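Local coordinates for alkaline serine protease (Pseudoalteromonas sp., PDB 1Y9Z), which probably hydrolyses peptide bonds as a cold-adapted, subtilisin-like serine endopeptidase of an Antarctic bacterium, at residues N124-S129 with N149-I154. Residues are numbered along the deposited sequence; the frame is centred on the assembly and turned at random.
Sequences NVVTMS and NGVLLI. With PMS (phenylmethanesulfonic acid), chain H.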
ATOM      1  N   ASN A 124      -1.283  17.545  13.885  1.00 10.64           N
ATOM      2  CA  ASN A 124      -1.235  18.592  12.869  1.00 10.51           C
ATOM      3  C   ASN A 124      -1.827  17.957  11.616  1.00 10.59           C
ATOM      4  O   ASN A 124      -2.457  18.625  10.797  1.00 10.60           O
ATOM      5  CB  ASN A 124       0.204  19.010  12.566  1.00 11.30           C
ATOM      6  CG  ASN A 124       0.921  19.553  13.778  1.00 11.29           C
ATOM      7  OD1 ASN A 124       1.924  18.993  14.219  1.00 11.34           O
ATOM      8  ND2 ASN A 124       0.416  20.653  14.324  1.00 12.53           N
ATOM      9  N   VAL A 125      -1.594  16.654  11.479  1.00  9.97           N
ATOM     10  CA  VAL A 125      -2.085  15.879  10.349  1.00 10.60           C
ATOM     11  C   VAL A 125      -2.886  14.697  10.877  1.00 10.44           C
ATOM     12  O   VAL A 125      -2.464  14.023  11.817  1.00 10.31           O
ATOM     13  CB  VAL A 125      -0.917  15.321   9.495  1.00  9.81           C
ATOM     14  CG1 VAL A 125      -1.465  14.502   8.329  1.00 10.16           C
ATOM     15  CG2 VAL A 125      -0.043  16.459   8.988  1.00 11.58           C
ATOM     16  N   VAL A 126      -4.054  14.466  10.289  1.00  9.71           N
ATOM     17  CA  VAL A 126      -4.892  13.339  10.676  1.00  9.72           C
ATOM     18  C   VAL A 126      -5.093  12.515   9.414  1.00  9.61           C
ATOM     19  O   VAL A 126      -5.652  13.001   8.424  1.00  9.96           O
ATOM     20  CB  VAL A 126      -6.254  13.799  11.232  1.00  9.27           C
ATOM     21  CG1 VAL A 126      -7.125  12.590  11.539  1.00 10.35           C
ATOM     22  CG2 VAL A 126      -6.042  14.621  12.502  1.00 10.29           C
ATOM     23  N   THR A 127      -4.615  11.276   9.444  1.00  8.00           N
ATOM     24  CA  THR A 127      -4.715  10.400   8.291  1.00  9.37           C
ATOM     25  C   THR A 127      -5.740   9.297   8.550  1.00  9.16           C
ATOM     26  O   THR A 127      -5.712   8.619   9.583  1.00  9.29           O
ATOM     27  CB  THR A 127      -3.310   9.837   7.936  1.00  9.85           C
ATOM     28  OG1 THR A 127      -3.364   9.147   6.685  1.00  8.05           O
ATOM     29  CG2 THR A 127      -2.802   8.907   9.027  1.00  9.64           C
ATOM     30  N   MET A 128      -6.656   9.136   7.600  1.00  9.49           N
ATOM     31  CA  MET A 128      -7.742   8.177   7.731  1.00  9.18           C
ATOM     32  C   MET A 128      -7.881   7.236   6.542  1.00  8.79           C
ATOM     33  O   MET A 128      -8.489   7.579   5.524  1.00  8.91           O
ATOM     34  CB  MET A 128      -9.045   8.953   7.952  1.00  9.48           C
ATOM     35  CG  MET A 128      -8.966   9.884   9.159  1.00 10.12           C
ATOM     36  SD  MET A 128     -10.283  11.116   9.299  1.00  9.92           S
ATOM     37  CE  MET A 128      -9.698  12.366   8.170  1.00 11.45           C
ATOM     38  N   SER A 129      -7.303   6.046   6.674  1.00  9.40           N
ATOM     39  CA  SER A 129      -7.388   5.036   5.627  1.00  9.21           C
ATOM     40  C   SER A 129      -8.655   4.246   5.899  1.00 11.13           C
ATOM     41  O   SER A 129      -8.618   3.056   6.210  1.00 11.45           O
ATOM     42  CB  SER A 129      -6.162   4.123   5.663  1.00 10.36           C
ATOM     43  OG  SER A 129      -5.022   4.797   5.164  1.00  9.35           O
ATOM     44  N   ASN A 149      -8.968  25.374  11.354  1.00 14.08           N
ATOM     45  CA  ASN A 149      -8.179  25.625  12.555  1.00 14.62           C
ATOM     46  C   ASN A 149      -6.718  25.256  12.326  1.00 14.24           C
ATOM     47  O   ASN A 149      -5.879  25.458  13.201  1.00 16.49           O
ATOM     48  CB  ASN A 149      -8.720  24.839  13.754  1.00 15.72           C
ATOM     49  CG  ASN A 149     -10.000  25.430  14.310  1.00 16.18           C
ATOM     50  OD1 ASN A 149     -10.330  26.584  14.043  1.00 18.88           O
ATOM     51  ND2 ASN A 149     -10.720  24.643  15.103  1.00 19.52           N
ATOM     52  N   GLY A 150      -6.419  24.698  11.154  1.00 12.95           N
ATOM     53  CA  GLY A 150      -5.042  24.348  10.845  1.00 12.69           C
ATOM     54  C   GLY A 150      -4.659  22.880  10.833  1.00 12.98           C
ATOM     55  O   GLY A 150      -3.471  22.559  10.775  1.00 12.57           O
ATOM     56  N   VAL A 151      -5.642  21.985  10.881  1.00 12.31           N
ATOM     57  CA  VAL A 151      -5.357  20.551  10.862  1.00 11.83           C
ATOM     58  C   VAL A 151      -5.545  19.989   9.457  1.00 11.09           C
ATOM     59  O   VAL A 151      -6.615  20.137   8.864  1.00 11.91           O
ATOM     60  CB  VAL A 151      -6.284  19.785  11.829  1.00 11.62           C
ATOM     61  CG1 VAL A 151      -5.957  18.295  11.796  1.00 11.19           C
ATOM     62  CG2 VAL A 151      -6.132  20.336  13.235  1.00 13.63           C
ATOM     63  N   LEU A 152      -4.505  19.353   8.925  1.00 10.11           N
ATOM     64  CA  LEU A 152      -4.570  18.769   7.587  1.00  9.81           C
ATOM     65  C   LEU A 152      -5.224  17.391   7.669  1.00 10.52           C
ATOM     66  O   LEU A 152      -4.759  16.513   8.403  1.00  9.94           O
ATOM     67  CB  LEU A 152      -3.162  18.654   6.985  1.00  9.62           C
ATOM     68  CG  LEU A 152      -3.030  18.123   5.552  1.00 10.12           C
ATOM     69  CD1 LEU A 152      -3.757  19.037   4.577  1.00 10.87           C
ATOM     70  CD2 LEU A 152      -1.555  18.039   5.184  1.00 11.15           C
ATOM     71  N   LEU A 153      -6.304  17.216   6.912  1.00  9.76           N
ATOM     72  CA  LEU A 153      -7.059  15.967   6.891  1.00  9.34           C
ATOM     73  C   LEU A 153      -6.859  15.240   5.565  1.00  8.92           C
ATOM     74  O   LEU A 153      -7.043  15.820   4.491  1.00  9.87           O
ATOM     75  CB  LEU A 153      -8.546  16.264   7.107  1.00  9.18           C
ATOM     76  CG  LEU A 153      -8.875  17.127   8.331  1.00  9.55           C
ATOM     77  CD1 LEU A 153     -10.359  17.453   8.339  1.00 10.54           C
ATOM     78  CD2 LEU A 153      -8.471  16.400   9.610  1.00 11.56           C
ATOM     79  N   ILE A 154      -6.501  13.962   5.648  1.00  9.36           N
ATOM     80  CA  ILE A 154      -6.239  13.147   4.467  1.00  9.34           C
ATOM     81  C   ILE A 154      -6.922  11.787   4.621  1.00  8.76           C
ATOM     82  O   ILE A 154      -6.851  11.175   5.685  1.00  8.79           O
ATOM     83  CB  ILE A 154      -4.711  12.966   4.290  1.00  8.89           C
ATOM     84  CG1 ILE A 154      -4.050  14.344   4.157  1.00  8.14           C
ATOM     85  CG2 ILE A 154      -4.408  12.109   3.071  1.00  9.40           C
ATOM     86  CD1 ILE A 154      -2.535  14.322   4.246  1.00  9.07           C
TER
HETATM   87  C   PMS H 601     -10.142   0.375   3.155  1.00 26.89           C
HETATM   88  S   PMS H 601      -9.290   1.867   2.589  1.00 23.22           S
HETATM   89  C1  PMS H 601     -11.021   0.598   4.411  1.00 29.13           C
HETATM   90  C2  PMS H 601     -12.402   0.966   4.218  1.00 30.04           C
HETATM   91  C3  PMS H 601     -13.250   1.180   5.351  1.00 30.45           C
HETATM   92  C4  PMS H 601     -12.669   1.015   6.668  1.00 31.23           C
HETATM   93  C5  PMS H 601     -11.314   0.655   6.865  1.00 29.68           C
HETATM   94  C6  PMS H 601     -10.429   0.430   5.764  1.00 30.20           C
HETATM   95  O2S PMS H 601     -10.185   2.997   2.815  1.00 25.77           O
HETATM   96  O1S PMS H 601      -8.982   1.750   1.183  1.00 25.19           O
HETATM   97  O   HOH W   1      -1.790  22.135  13.013  1.00 16.52           O
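With CG2 of Val126 set anti to its own carbonyl carbon and CG1 of Val151 anti to its backbone N (chi1 -180°), the two methyls converge obliquely, Val126 CG2 lying 3.7 Å from Val151 CG1. On the same face Leu153 brings CD2 to 3.8 Å from Val126 CB, the two side chains running side by side. Met128 bends at chi3 (-81°), and its terminal CE reaches back toward strand 152-154, 4.2 Å from Leu153 CB and also close to Ile154 O. The face bearing Val125, Thr127, Leu152 and Ile154 lies against helix 368-385 at Val125 and Thr127; there Val125 CG1 meets Ile154 CD1 at 4.2 Å, and Thr127 OG1 is hydrogen-bonded to Ser376.

Strands 125-128 and 152-154 are parallel, their axes 11° apart. Four backbone bonds join them: Leu152 N to Asn124 O, Val126 N to Leu152 O (2.9 Å), Ile154 N to Val126 O, and Met128 N to Ile154 O (2.8 Å). Val126 thus uses both its N-H and its carbonyl toward this neighbour, while Val125 and Thr127 bond the opposite way, to strand 25-30. Leu152 O also receives a CA-H contact from Val125 CA at 3.4 Å. At the partly exposed end, a water accepts from Asn124 ND2 and donates to Gly150 O, just where a Schellman motif closes helix 137-148.

That helix links the strands as a beta-alpha-beta crossover in the subtilase parallel sheet. Beyond Met128 the chain reaches Ser129, whose O lies 3.2 Å from C6 of the bound phenylmethanesulfonic acid. The N-H and C=O of Val126 and the carbonyls of Leu152 and Ile154 therefore have partners between largely apolar side chains, and the four bonds keep the strands paired as far as Met128, next to Ser129 of the inhibitor pocket.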